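Local coordinates for beta-galactosidase/beta-glucuronidase (Faecalibacterium prausnitzii L2-6, PDB 6MVF), which binds flavin mononucleotide and acts as a beta-glucuronidase of glycosyl hydrolase family 2, at residues 480-485 against 524-529; 431-436 against 448-453; 466-471 against 514-519; 392-397 against 425-430. All coordinates share one frame; numbering follows the deposited sequence.

Overall arrangement
From the N terminus, contact 4 comes first: it closes the excursion through helix 407-423 by pairing strand 391-398 with strand 428-433. Contact 2 follows on the same second strand and closes a short loop to strand 450-453. The next two cross: contact 3 opens at 466-471 and contact 1 at 480-485, contact 3 closes at 514-519 and contact 1 at 524-529. None nests inside another. Contacts 4, 2 and 1 run along neighbouring strands of the TIM barrel wall, while contact 3 joins two of its outer helices. Trp528 of contact 1 touches Phe393 and Thr430 of contact 4, and Asp448 of contact 2 binds Thr429.

Contact 1: 480-485 against 524-529; sequences ICLGIS and RPWIWA
Leu482 and Ile484 meet the chain leading into the last barrel strand through two backbone hydrogen bonds. Trp528 N donates to Leu482 O at 3.1 Å, tilted 27° from the carbonyl plane, and Ile484 N donates to Ala529 O at 3.0 Å, this time in the carbonyl plane. Leu482 O is approached a second time, by the CA-H of Ile527, with CA 3.3 Å from the oxygen.

The apolar contacts lie on two sides of this backbone pairing. Leu482 and Ile527 run side by side, pointing the same way, with Leu482 CD2 3.9 Å from Ile527 CD1. The same CD2 also comes to the edge of the Trp526 ring, near its plane. On the other flank Cys481 CB rests 3.9 Å from Trp528 CD1.

Trp528 makes the other ring contacts. With chi1 at 61°, CG sits between its own N and carbonyl carbon, and the indole turns back along Cys481 to Gly483, with Leu482 N at its edge, in plane; NE1 donates to Glu450 O and the ring meets Phe393. Without the indole, as with an alanine here, Glu450 O would probably lose its N-H donor and a gap would open between Cys481 and Phe393.

The two segments flank helix 507-522, so the contact closes the beta-alpha-beta crossover that joins the seventh and eighth parallel strands, 482-487 and 529-532, of the (beta/alpha)8 TIM barrel.

Contact 2: 431-436 against 448-453; sequences IAHVSH and DVESYN
His433 lies between Tyr452 and Glu450, and its side chain touches strand 450-453 from CB to NE2. CB sits over one face of the Tyr452 ring, 3.9 Å from the centroid and nearly along the ring normal, a CH-pi contact. With chi1 at -62°, CG lies anti to the carbonyl carbon, which carries the imidazole back along the neighbouring strand. CD2 passes 3.4 Å from Ser451 O, and the edge of the ring is turned toward the face of Tyr452, the two planes 50° apart. At the tip, NE2 donates to Glu450 OE1 at 2.8 Å. The bond lies close to the imidazole plane but reaches the oxygen on its anti side, and the carboxylate is steeply turned against the ring. Glu450 is fixed from elsewhere too: His444 ND1 also binds OE1, and the backbone N of Arg445 binds OE2.

The backbones carry the parallel pairing of the fifth and sixth strands of the TIM barrel. Ile431 O accepts from Ser451 N, His433 N donates to Ser451 O at 2.8 Å with an almost straight bond (169°), and Asn453 N donates to His433 O. Ala432 and Ser451 point to the other side of the sheet from His433 and Tyr452. There Ala432 CB lies 3.9 Å from Asn453 OD1, an oxygen bonded to Ser485 OG, while Asn453 ND2 binds Asn398. Past the last strand bond, Ser435 N and Asn453 O are too poorly angled to pair directly, and a water links the two, accepting from Ser435 N at 2.9 Å and donating to Asn453 O.

Contact 3: 466-471 against 514-519; sequences NGPWLD and HEYMAQ
Tyr516 reaches across to Gly467, where its OH accepts the backbone N-H at 3.0 Å with an angle of 142° at the hydrogen. Gly467 N lies at the edge of the tyrosine ring, near its plane, and belongs to the first turn of helix 466-476. The phenol extends to it because CG stands anti to the backbone N of Tyr516 (chi1 176°), which sends the ring straight out from helix 507-522. On the way, CE1 passes 3.8 Å from Asn466 CB. A phenylalanine in its place would probably keep that ring contact but leave Gly467 N-H without its hydroxyl acceptor.

Next to the ring, Met517 crosses Asn466 at about a right angle. Its chain bends at both chi2 and chi3, bringing SD to 3.6 Å from Asn466 CG and CE alongside OD1. The amide that Met517 packs on is held by the chain ahead of its own helix: Asn466 ND2 binds the carbonyl oxygens of Ile463 and Phe456.

The axes of the two short helical segments come within 11.1 Å at 29°, roughly parallel, as for successive helices on the outside of a TIM barrel. Inward, Leu470 packs on Leu482 and Ile484 of strand 482-487, and Met517 on Tyr487. Further along helix 466-476, Asp471 makes a salt bridge with Arg524, while Ala518 packs against Tyr571 and Tyr574 of helix 566-575.

Contact 4: 392-397 against 425-430; sequences LFWGIS and PTRLTT
Trp394 O is gripped twice from the neighbouring strand: Thr430 N donates to it at 2.8 Å, and the CA-H of Thr429 comes in beside that bond. This is the parallel pairing within a beta-alpha-beta unit of the TIM barrel, strand 391-398, helix 407-423 and strand 428-433. Trp394 N donates in turn to Leu428 O at 3.0 Å, and Ile396 N to Thr430 O, while the bond from Leu428 N to Leu392 O is weak.

On the side of the sheet where Trp394 points, the indole crosses Arg427. The arginine chain is extended from CG to NE and runs along the NE1, CE2 and CZ2 side of the indole, obliquely to it, with CD 3.4 Å from Trp394 NE1 and the guanidinium turned 53° from the indole plane. Asp424 ties the two together, since its OD2 takes both Trp394 NE1 and Arg427 NH1. Arg427 NE binds Ile391 O, and the guanidinium makes a cation-pi contact with Tyr386, a residue of the FMN pocket; the arginine side chain lies about 8 Å from the flavin mononucleotide. Outward, Trp394 packs on helix 368-385.

On the other side of the sheet the contacts are between carbons. Thr430 CG2 sits 3.5 Å from Gly395 CA, over a residue with no side chain to meet it. Phe393 and Leu428 point the same way side by side, Phe393 CE1 3.8 Å from Leu428 CD1.

Contact 1: 480-485 against 524-529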
loop_
_atom_site.group_PDB
_atom_site.type_symbol
_atom_site.label_atom_id
_atom_site.label_comp_id
_atom_site.label_asym_id
_atom_site.label_seq_id
_atom_site.Cartn_x
_atom_site.Cartn_y
_atom_site.Cartn_z
ATOM N N ILE A 480 7.540 32.295 -41.019
ATOM C CA ILE A 480 7.376 32.244 -39.574
ATOM C C ILE A 480 6.477 31.063 -39.226
ATOM O O ILE A 480 5.454 30.836 -39.884
ATOM C CB ILE A 480 6.802 33.563 -39.026
ATOM C CG1 ILE A 480 7.769 34.722 -39.295
ATOM C CG2 ILE A 480 6.529 33.442 -37.529
ATOM C CD1 ILE A 480 7.460 36.015 -38.529
ATOM N N CYS A 481 6.880 30.293 -38.214
ATOM C CA CYS A 481 6.040 29.246 -37.653
ATOM C C CYS A 481 5.099 29.897 -36.657
ATOM O O CYS A 481 5.539 30.354 -35.602
ATOM C CB CYS A 481 6.881 28.175 -36.971
ATOM S SG CYS A 481 8.169 27.456 -37.997
ATOM N N LEU A 482 3.812 29.949 -36.993
ATOM C CA LEU A 482 2.804 30.609 -36.176
ATOM C C LEU A 482 2.085 29.592 -35.292
ATOM O O LEU A 482 1.634 28.542 -35.771
ATOM C CB LEU A 482 1.793 31.354 -37.049
ATOM C CG LEU A 482 0.676 32.025 -36.255
ATOM C CD1 LEU A 482 1.254 33.177 -35.461
ATOM C CD2 LEU A 482 -0.502 32.478 -37.123
ATOM N N GLY A 483 2.005 29.904 -33.996
ATOM C CA GLY A 483 1.098 29.225 -33.101
ATOM C C GLY A 483 0.260 30.246 -32.353
ATOM O O GLY A 483 0.478 31.454 -32.467
ATOM N N ILE A 484 -0.713 29.747 -31.595
ATOM C CA ILE A 484 -1.544 30.593 -30.745
ATOM C C ILE A 484 -1.319 30.159 -29.302
ATOM O O ILE A 484 -1.832 29.115 -28.868
ATOM C CB ILE A 484 -3.032 30.539 -31.135
ATOM C CG1 ILE A 484 -3.218 31.091 -32.556
ATOM C CG2 ILE A 484 -3.896 31.324 -30.135
ATOM C CD1 ILE A 484 -2.563 32.479 -32.802
ATOM N N SER A 485 -0.549 30.964 -28.557
ATOM C CA SER A 485 -0.159 30.604 -27.197
ATOM C C SER A 485 -1.237 30.891 -26.161
ATOM O O SER A 485 -1.168 30.338 -25.061
ATOM C CB SER A 485 1.132 31.329 -26.810
ATOM O OG SER A 485 1.103 32.687 -27.230
ATOM N N ARG A 524 -6.233 24.000 -39.778
ATOM C CA ARG A 524 -4.930 24.600 -40.072
ATOM C C ARG A 524 -3.808 23.834 -39.382
ATOM O O ARG A 524 -3.325 24.240 -38.316
ATOM C CB ARG A 524 -4.910 26.065 -39.652
ATOM C CG ARG A 524 -6.006 26.888 -40.275
ATOM C CD ARG A 524 -6.145 28.238 -39.586
ATOM N NE ARG A 524 -7.038 29.097 -40.339
ATOM C CZ ARG A 524 -8.358 28.961 -40.356
ATOM N NH1 ARG A 524 -8.939 28.001 -39.646
ATOM N NH2 ARG A 524 -9.094 29.781 -41.092
ATOM N N PRO A 525 -3.354 22.723 -39.966
ATOM C CA PRO A 525 -2.259 21.967 -39.336
ATOM C C PRO A 525 -0.949 22.720 -39.301
ATOM O O PRO A 525 -0.087 22.370 -38.484
ATOM C CB PRO A 525 -2.155 20.699 -40.193
ATOM C CG PRO A 525 -2.909 21.000 -41.436
ATOM C CD PRO A 525 -3.954 21.999 -41.097
ATOM N N TRP A 526 -0.777 23.751 -40.137
ATOM C CA TRP A 526 0.433 24.571 -40.120
ATOM C C TRP A 526 0.530 25.467 -38.881
ATOM O O TRP A 526 1.570 26.105 -38.674
ATOM C CB TRP A 526 0.501 25.403 -41.408
ATOM C CG TRP A 526 -0.790 26.131 -41.718
ATOM C CD1 TRP A 526 -1.817 25.686 -42.505
ATOM C CD2 TRP A 526 -1.191 27.419 -41.228
ATOM N NE1 TRP A 526 -2.829 26.612 -42.533
ATOM C CE2 TRP A 526 -2.470 27.687 -41.764
ATOM C CE3 TRP A 526 -0.597 28.362 -40.390
ATOM C CZ2 TRP A 526 -3.170 28.875 -41.488
ATOM C CZ3 TRP A 526 -1.290 29.543 -40.115
ATOM C CH2 TRP A 526 -2.563 29.787 -40.665
ATOM N N ILE A 527 -0.522 25.549 -38.065
ATOM C CA ILE A 527 -0.411 26.117 -36.724
ATOM C C ILE A 527 0.327 25.091 -35.876
ATOM O O ILE A 527 -0.187 23.995 -35.635
ATOM C CB ILE A 527 -1.784 26.439 -36.128
ATOM C CG1 ILE A 527 -2.510 27.500 -36.974
ATOM C CG2 ILE A 527 -1.633 26.871 -34.663
ATOM C CD1 ILE A 527 -2.003 28.914 -36.788
ATOM N N TRP A 528 1.549 25.412 -35.459
ATOM C CA TRP A 528 2.370 24.351 -34.892
ATOM C C TRP A 528 1.840 23.922 -33.529
ATOM O O TRP A 528 1.896 22.729 -33.200
ATOM C CB TRP A 528 3.852 24.767 -34.833
ATOM C CG TRP A 528 4.138 25.965 -34.004
ATOM C CD1 TRP A 528 4.072 27.265 -34.402
ATOM C CD2 TRP A 528 4.539 25.985 -32.626
ATOM N NE1 TRP A 528 4.402 28.095 -33.360
ATOM C CE2 TRP A 528 4.686 27.336 -32.256
ATOM C CE3 TRP A 528 4.780 24.990 -31.667
ATOM C CZ2 TRP A 528 5.060 27.722 -30.965
ATOM C CZ3 TRP A 528 5.167 25.365 -30.394
ATOM C CH2 TRP A 528 5.295 26.722 -30.048
ATOM N N ALA A 529 1.289 24.865 -32.753
ATOM C CA ALA A 529 0.670 24.551 -31.470
ATOM C C ALA A 529 -0.325 25.644 -31.097
ATOM O O ALA A 529 -0.019 26.829 -31.218
ATOM C CB ALA A 529 1.717 24.401 -30.362
#

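Contact 2: 431-436 against 448-453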
loop_
_atom_site.group_PDB
_atom_site.type_symbol
_atom_site.label_atom_id
_atom_site.label_comp_id
_atom_site.label_asym_id
_atom_site.label_seq_id
_atom_site.Cartn_x
_atom_site.Cartn_y
_atom_site.Cartn_z
ATOM N N ILE A 431 8.177 32.441 -28.222
ATOM C CA ILE A 431 7.796 33.700 -27.594
ATOM C C ILE A 431 6.279 33.816 -27.681
ATOM O O ILE A 431 5.653 33.282 -28.599
ATOM C CB ILE A 431 8.532 34.900 -28.264
ATOM C CG1 ILE A 431 8.208 36.214 -27.549
ATOM C CG2 ILE A 431 8.239 34.982 -29.795
ATOM C CD1 ILE A 431 9.224 37.270 -27.804
ATOM N N ALA A 432 5.675 34.510 -26.721
ATOM C CA ALA A 432 4.234 34.764 -26.760
ATOM C C ALA A 432 3.995 36.265 -26.895
ATOM O O ALA A 432 4.355 37.042 -26.001
ATOM C CB ALA A 432 3.536 34.200 -25.521
ATOM N N HIS A 433 3.410 36.671 -28.020
ATOM C CA HIS A 433 3.150 38.085 -28.292
ATOM C C HIS A 433 1.787 38.523 -27.753
ATOM O O HIS A 433 0.806 37.767 -27.802
ATOM C CB HIS A 433 3.198 38.362 -29.796
ATOM C CG HIS A 433 4.523 38.091 -30.432
ATOM N ND1 HIS A 433 5.672 38.764 -30.075
ATOM C CD2 HIS A 433 4.876 37.240 -31.428
ATOM C CE1 HIS A 433 6.680 38.324 -30.811
ATOM N NE2 HIS A 433 6.224 37.400 -31.639
ATOM N N VAL A 434 1.729 39.764 -27.253
ATOM C CA VAL A 434 0.434 40.378 -26.965
ATOM C C VAL A 434 -0.329 40.615 -28.273
ATOM O O VAL A 434 0.249 40.697 -29.366
ATOM C CB VAL A 434 0.608 41.682 -26.160
ATOM C CG1 VAL A 434 1.204 42.789 -27.020
ATOM C CG2 VAL A 434 -0.726 42.126 -25.526
ATOM N N SER A 435 -1.655 40.708 -28.152
ATOM C CA SER A 435 -2.519 40.686 -29.329
ATOM C C SER A 435 -2.170 41.794 -30.321
ATOM O O SER A 435 -2.172 41.572 -31.540
ATOM C CB SER A 435 -3.977 40.803 -28.897
ATOM O OG SER A 435 -4.838 40.534 -29.978
ATOM N N HIS A 436 -1.866 42.990 -29.824
ATOM C CA HIS A 436 -1.670 44.147 -30.686
ATOM C C HIS A 436 -0.238 44.290 -31.178
ATOM O O HIS A 436 0.098 45.328 -31.758
ATOM C CB HIS A 436 -2.113 45.429 -29.965
ATOM C CG HIS A 436 -1.333 45.755 -28.719
ATOM N ND1 HIS A 436 -1.782 45.436 -27.452
ATOM C CD2 HIS A 436 -0.160 46.416 -28.544
ATOM C CE1 HIS A 436 -0.910 45.867 -26.556
ATOM N NE2 HIS A 436 0.082 46.468 -27.192
ATOM N N ASP A 448 12.981 30.670 -32.669
ATOM C CA ASP A 448 12.780 29.664 -33.717
ATOM C C ASP A 448 11.317 29.561 -34.146
ATOM O O ASP A 448 11.025 29.259 -35.313
ATOM C CB ASP A 448 13.268 28.280 -33.251
ATOM C CG ASP A 448 14.736 28.277 -32.801
ATOM O OD1 ASP A 448 15.581 28.928 -33.459
ATOM O OD2 ASP A 448 15.044 27.610 -31.781
ATOM N N VAL A 449 10.389 29.761 -33.217
ATOM C CA VAL A 449 8.961 29.731 -33.495
ATOM C C VAL A 449 8.337 30.860 -32.680
ATOM O O VAL A 449 9.009 31.517 -31.878
ATOM C CB VAL A 449 8.315 28.360 -33.167
ATOM C CG1 VAL A 449 8.939 27.239 -34.007
ATOM C CG2 VAL A 449 8.439 28.029 -31.676
ATOM N N GLU A 450 7.046 31.105 -32.914
ATOM C CA GLU A 450 6.401 32.326 -32.438
ATOM C C GLU A 450 4.916 32.069 -32.249
ATOM O O GLU A 450 4.306 31.299 -32.996
ATOM C CB GLU A 450 6.578 33.509 -33.408
ATOM C CG GLU A 450 8.010 33.996 -33.585
ATOM C CD GLU A 450 8.102 35.315 -34.361
ATOM O OE1 GLU A 450 7.425 36.302 -33.971
ATOM O OE2 GLU A 450 8.853 35.364 -35.368
ATOM N N SER A 451 4.333 32.745 -31.266
ATOM C CA SER A 451 2.907 32.603 -31.033
ATOM C C SER A 451 2.297 33.934 -30.607
ATOM O O SER A 451 2.969 34.804 -30.043
ATOM C CB SER A 451 2.610 31.521 -29.981
ATOM O OG SER A 451 2.790 30.216 -30.512
ATOM N N TYR A 452 1.002 34.061 -30.859
ATOM C CA TYR A 452 0.237 35.226 -30.459
ATOM C C TYR A 452 -0.817 34.859 -29.419
ATOM O O TYR A 452 -1.371 33.753 -29.422
ATOM C CB TYR A 452 -0.441 35.876 -31.664
ATOM C CG TYR A 452 0.373 36.935 -32.363
ATOM C CD1 TYR A 452 1.298 36.597 -33.327
ATOM C CD2 TYR A 452 0.182 38.286 -32.084
ATOM C CE1 TYR A 452 2.023 37.574 -34.000
ATOM C CE2 TYR A 452 0.898 39.275 -32.749
ATOM C CZ TYR A 452 1.823 38.911 -33.712
ATOM O OH TYR A 452 2.557 39.875 -34.385
ATOM N N ASN A 453 -1.076 35.812 -28.523
ATOM C CA ASN A 453 -2.184 35.738 -27.583
ATOM C C ASN A 453 -3.354 36.549 -28.157
ATOM O O ASN A 453 -3.304 37.786 -28.192
ATOM C CB ASN A 453 -1.749 36.263 -26.216
ATOM C CG ASN A 453 -0.661 35.410 -25.578
ATOM O OD1 ASN A 453 -0.312 34.343 -26.078
ATOM N ND2 ASN A 453 -0.132 35.874 -24.456
HETATM O O HOH W 1 -3.125 39.660 -25.912
#

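Contact 3: 466-471 against 514-519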
loop_
_atom_site.group_PDB
_atom_site.type_symbol
_atom_site.label_atom_id
_atom_site.label_comp_id
_atom_site.label_asym_id
_atom_site.label_seq_id
_atom_site.Cartn_x
_atom_site.Cartn_y
_atom_site.Cartn_z
ATOM N N ASN A 466 -11.130 35.210 -35.974
ATOM C CA ASN A 466 -9.909 34.480 -35.636
ATOM C C ASN A 466 -9.291 33.804 -36.859
ATOM O O ASN A 466 -8.088 33.946 -37.120
ATOM C CB ASN A 466 -10.217 33.449 -34.546
ATOM C CG ASN A 466 -10.394 34.090 -33.196
ATOM O OD1 ASN A 466 -9.410 34.480 -32.559
ATOM N ND2 ASN A 466 -11.649 34.245 -32.760
ATOM N N GLY A 467 -10.097 33.045 -37.601
ATOM C CA GLY A 467 -9.652 32.338 -38.773
ATOM C C GLY A 467 -8.937 33.223 -39.769
ATOM O O GLY A 467 -7.783 32.972 -40.125
ATOM N N PRO A 468 -9.604 34.281 -40.241
ATOM C CA PRO A 468 -8.939 35.171 -41.204
ATOM C C PRO A 468 -7.673 35.817 -40.666
ATOM O O PRO A 468 -6.724 35.999 -41.440
ATOM C CB PRO A 468 -10.024 36.208 -41.525
ATOM C CG PRO A 468 -11.306 35.524 -41.218
ATOM C CD PRO A 468 -11.013 34.661 -40.030
ATOM N N TRP A 469 -7.617 36.171 -39.375
ATOM C CA TRP A 469 -6.377 36.702 -38.813
ATOM C C TRP A 469 -5.226 35.717 -39.009
ATOM O O TRP A 469 -4.139 36.090 -39.483
ATOM C CB TRP A 469 -6.545 37.022 -37.327
ATOM C CG TRP A 469 -5.451 37.913 -36.786
ATOM C CD1 TRP A 469 -5.545 39.252 -36.534
ATOM C CD2 TRP A 469 -4.092 37.545 -36.464
ATOM N NE1 TRP A 469 -4.342 39.742 -36.074
ATOM C CE2 TRP A 469 -3.433 38.719 -36.026
ATOM C CE3 TRP A 469 -3.372 36.340 -36.496
ATOM C CZ2 TRP A 469 -2.102 38.724 -35.620
ATOM C CZ3 TRP A 469 -2.054 36.346 -36.088
ATOM C CH2 TRP A 469 -1.431 37.533 -35.652
ATOM N N LEU A 470 -5.441 34.452 -38.634
ATOM C CA LEU A 470 -4.404 33.446 -38.827
ATOM C C LEU A 470 -4.010 33.349 -40.297
ATOM O O LEU A 470 -2.825 33.461 -40.646
ATOM C CB LEU A 470 -4.884 32.088 -38.308
ATOM C CG LEU A 470 -5.415 31.982 -36.872
ATOM C CD1 LEU A 470 -6.078 30.632 -36.681
ATOM C CD2 LEU A 470 -4.307 32.196 -35.843
ATOM N N ASP A 471 -4.995 33.148 -41.176
ATOM C CA ASP A 471 -4.703 33.020 -42.599
ATOM C C ASP A 471 -3.905 34.215 -43.126
ATOM O O ASP A 471 -2.984 34.052 -43.933
ATOM C CB ASP A 471 -6.002 32.863 -43.388
ATOM C CG ASP A 471 -6.711 31.548 -43.107
ATOM O OD1 ASP A 471 -6.050 30.585 -42.664
ATOM O OD2 ASP A 471 -7.940 31.481 -43.341
ATOM N N HIS A 514 -15.271 28.244 -28.223
ATOM C CA HIS A 514 -14.355 27.121 -28.399
ATOM C C HIS A 514 -14.833 26.128 -29.449
ATOM O O HIS A 514 -14.004 25.439 -30.053
ATOM C CB HIS A 514 -14.119 26.427 -27.067
ATOM C CG HIS A 514 -13.216 27.188 -26.155
ATOM N ND1 HIS A 514 -11.908 27.481 -26.481
ATOM C CD2 HIS A 514 -13.431 27.735 -24.937
ATOM C CE1 HIS A 514 -11.351 28.156 -25.492
ATOM N NE2 HIS A 514 -12.254 28.325 -24.543
ATOM N N GLU A 515 -16.142 26.041 -29.696
ATOM C CA GLU A 515 -16.617 25.318 -30.875
ATOM C C GLU A 515 -15.934 25.833 -32.138
ATOM O O GLU A 515 -15.455 25.048 -32.968
ATOM C CB GLU A 515 -18.139 25.432 -30.999
ATOM C CG GLU A 515 -18.906 24.503 -30.057
ATOM C CD GLU A 515 -20.407 24.814 -29.978
ATOM O OE1 GLU A 515 -20.981 25.418 -30.918
ATOM O OE2 GLU A 515 -21.018 24.448 -28.956
ATOM N N TYR A 516 -15.859 27.161 -32.291
ATOM C CA TYR A 516 -15.230 27.724 -33.482
ATOM C C TYR A 516 -13.725 27.460 -33.487
ATOM O O TYR A 516 -13.168 27.053 -34.510
ATOM C CB TYR A 516 -15.533 29.225 -33.586
ATOM C CG TYR A 516 -14.845 29.942 -34.741
ATOM C CD1 TYR A 516 -13.498 30.295 -34.663
ATOM C CD2 TYR A 516 -15.545 30.280 -35.902
ATOM C CE1 TYR A 516 -12.855 30.949 -35.705
ATOM C CE2 TYR A 516 -14.918 30.955 -36.952
ATOM C CZ TYR A 516 -13.564 31.279 -36.843
ATOM O OH TYR A 516 -12.903 31.929 -37.859
ATOM N N MET A 517 -13.050 27.684 -32.356
ATOM C CA MET A 517 -11.590 27.592 -32.336
ATOM C C MET A 517 -11.112 26.159 -32.528
ATOM O O MET A 517 -10.106 25.926 -33.211
ATOM C CB MET A 517 -11.041 28.158 -31.029
ATOM C CG MET A 517 -11.381 29.615 -30.819
ATOM S SD MET A 517 -10.703 30.672 -32.126
ATOM C CE MET A 517 -8.960 30.691 -31.689
ATOM N N ALA A 518 -11.789 25.196 -31.905
ATOM C CA ALA A 518 -11.439 23.796 -32.089
ATOM C C ALA A 518 -11.396 23.446 -33.564
ATOM O O ALA A 518 -10.459 22.793 -34.036
ATOM C CB ALA A 518 -12.446 22.894 -31.363
ATOM N N GLN A 519 -12.415 23.885 -34.308
ATOM C CA GLN A 519 -12.488 23.615 -35.734
ATOM C C GLN A 519 -11.501 24.483 -36.520
ATOM O O GLN A 519 -10.936 24.025 -37.517
ATOM C CB GLN A 519 -13.930 23.828 -36.212
ATOM C CG GLN A 519 -14.141 23.484 -37.671
ATOM C CD GLN A 519 -13.882 22.026 -37.924
ATOM O OE1 GLN A 519 -14.402 21.170 -37.198
ATOM N NE2 GLN A 519 -13.041 21.721 -38.927
#

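Contact 4: 392-397 against 425-430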
loop_
_atom_site.group_PDB
_atom_site.type_symbol
_atom_site.label_atom_id
_atom_site.label_comp_id
_atom_site.label_asym_id
_atom_site.label_seq_id
_atom_site.Cartn_x
_atom_site.Cartn_y
_atom_site.Cartn_z
ATOM N N LEU A 392 9.867 20.679 -24.981
ATOM C CA LEU A 392 10.327 20.866 -26.356
ATOM C C LEU A 392 10.642 22.318 -26.708
ATOM O O LEU A 392 11.488 22.563 -27.571
ATOM C CB LEU A 392 9.290 20.318 -27.346
ATOM C CG LEU A 392 8.744 18.904 -27.127
ATOM C CD1 LEU A 392 8.008 18.470 -28.372
ATOM C CD2 LEU A 392 9.840 17.913 -26.771
ATOM N N PHE A 393 10.032 23.282 -26.023
ATOM C CA PHE A 393 10.188 24.692 -26.325
ATOM C C PHE A 393 10.490 25.486 -25.058
ATOM O O PHE A 393 9.829 25.308 -24.029
ATOM C CB PHE A 393 8.917 25.211 -26.988
ATOM C CG PHE A 393 8.353 24.283 -28.023
ATOM C CD1 PHE A 393 8.731 24.394 -29.358
ATOM C CD2 PHE A 393 7.424 23.317 -27.673
ATOM C CE1 PHE A 393 8.204 23.543 -30.334
ATOM C CE2 PHE A 393 6.895 22.465 -28.622
ATOM C CZ PHE A 393 7.284 22.579 -29.968
ATOM N N TRP A 394 11.497 26.346 -25.132
ATOM C CA TRP A 394 11.768 27.343 -24.106
ATOM C C TRP A 394 11.159 28.662 -24.562
ATOM O O TRP A 394 11.440 29.122 -25.671
ATOM C CB TRP A 394 13.274 27.530 -23.870
ATOM C CG TRP A 394 14.094 26.316 -23.477
ATOM C CD1 TRP A 394 15.165 25.790 -24.163
ATOM C CD2 TRP A 394 13.942 25.506 -22.299
ATOM N NE1 TRP A 394 15.673 24.706 -23.496
ATOM C CE2 TRP A 394 14.948 24.503 -22.349
ATOM C CE3 TRP A 394 13.053 25.524 -21.215
ATOM C CZ2 TRP A 394 15.090 23.513 -21.347
ATOM C CZ3 TRP A 394 13.188 24.539 -20.211
ATOM C CH2 TRP A 394 14.207 23.546 -20.291
ATOM N N GLY A 395 10.337 29.271 -23.713
ATOM C CA GLY A 395 9.737 30.567 -23.999
ATOM C C GLY A 395 10.476 31.680 -23.274
ATOM O O GLY A 395 10.775 31.563 -22.087
ATOM N N ILE A 396 10.761 32.772 -23.993
ATOM C CA ILE A 396 11.621 33.808 -23.424
ATOM C C ILE A 396 10.868 35.036 -22.903
ATOM O O ILE A 396 11.441 35.792 -22.102
ATOM C CB ILE A 396 12.728 34.239 -24.415
ATOM C CG1 ILE A 396 12.144 34.890 -25.668
ATOM C CG2 ILE A 396 13.662 33.055 -24.782
ATOM C CD1 ILE A 396 13.195 35.601 -26.494
ATOM N N SER A 397 9.612 35.251 -23.309
ATOM C CA SER A 397 8.792 36.324 -22.735
ATOM C C SER A 397 7.328 36.113 -23.096
ATOM O O SER A 397 6.998 35.441 -24.074
ATOM C CB SER A 397 9.238 37.722 -23.199
ATOM O OG SER A 397 8.991 37.925 -24.581
ATOM N N PRO A 425 21.249 23.736 -27.344
ATOM C CA PRO A 425 20.903 23.809 -28.772
ATOM C C PRO A 425 19.917 22.742 -29.222
ATOM O O PRO A 425 19.452 22.794 -30.369
ATOM C CB PRO A 425 22.265 23.646 -29.466
ATOM C CG PRO A 425 23.135 22.933 -28.458
ATOM C CD PRO A 425 22.671 23.421 -27.112
ATOM N N THR A 426 19.572 21.792 -28.359
ATOM C CA THR A 426 18.675 20.705 -28.719
ATOM C C THR A 426 17.204 21.096 -28.633
ATOM O O THR A 426 16.342 20.250 -28.887
ATOM C CB THR A 426 18.906 19.478 -27.812
ATOM O OG1 THR A 426 18.232 19.672 -26.564
ATOM C CG2 THR A 426 20.382 19.230 -27.535
ATOM N N ARG A 427 16.878 22.328 -28.262
ATOM C CA ARG A 427 15.482 22.717 -28.158
ATOM C C ARG A 427 15.217 24.018 -28.908
ATOM O O ARG A 427 16.110 24.846 -29.114
ATOM C CB ARG A 427 15.040 22.843 -26.686
ATOM C CG ARG A 427 14.922 21.493 -25.965
ATOM C CD ARG A 427 14.492 21.672 -24.525
ATOM N NE ARG A 427 14.163 20.411 -23.855
ATOM C CZ ARG A 427 15.031 19.659 -23.188
ATOM N NH1 ARG A 427 16.305 20.015 -23.111
ATOM N NH2 ARG A 427 14.617 18.547 -22.597
ATOM N N LEU A 428 13.961 24.163 -29.322
ATOM C CA LEU A 428 13.482 25.361 -29.996
ATOM C C LEU A 428 13.143 26.458 -28.994
ATOM O O LEU A 428 12.656 26.185 -27.896
ATOM C CB LEU A 428 12.250 25.012 -30.828
ATOM C CG LEU A 428 12.533 23.945 -31.882
ATOM C CD1 LEU A 428 11.256 23.549 -32.562
ATOM C CD2 LEU A 428 13.581 24.433 -32.898
ATOM N N THR A 429 13.395 27.707 -29.375
ATOM C CA THR A 429 12.940 28.847 -28.587
ATOM C C THR A 429 11.634 29.386 -29.166
ATOM O O THR A 429 11.363 29.261 -30.365
ATOM C CB THR A 429 13.999 29.955 -28.531
ATOM O OG1 THR A 429 14.337 30.381 -29.858
ATOM C CG2 THR A 429 15.261 29.440 -27.858
ATOM N N THR A 430 10.804 29.948 -28.286
ATOM C CA THR A 430 9.493 30.467 -28.651
ATOM C C THR A 430 9.282 31.767 -27.896
ATOM O O THR A 430 10.079 32.141 -27.032
ATOM C CB THR A 430 8.349 29.462 -28.347
ATOM O OG1 THR A 430 7.123 29.899 -28.957
ATOM C CG2 THR A 430 8.107 29.308 -26.830
#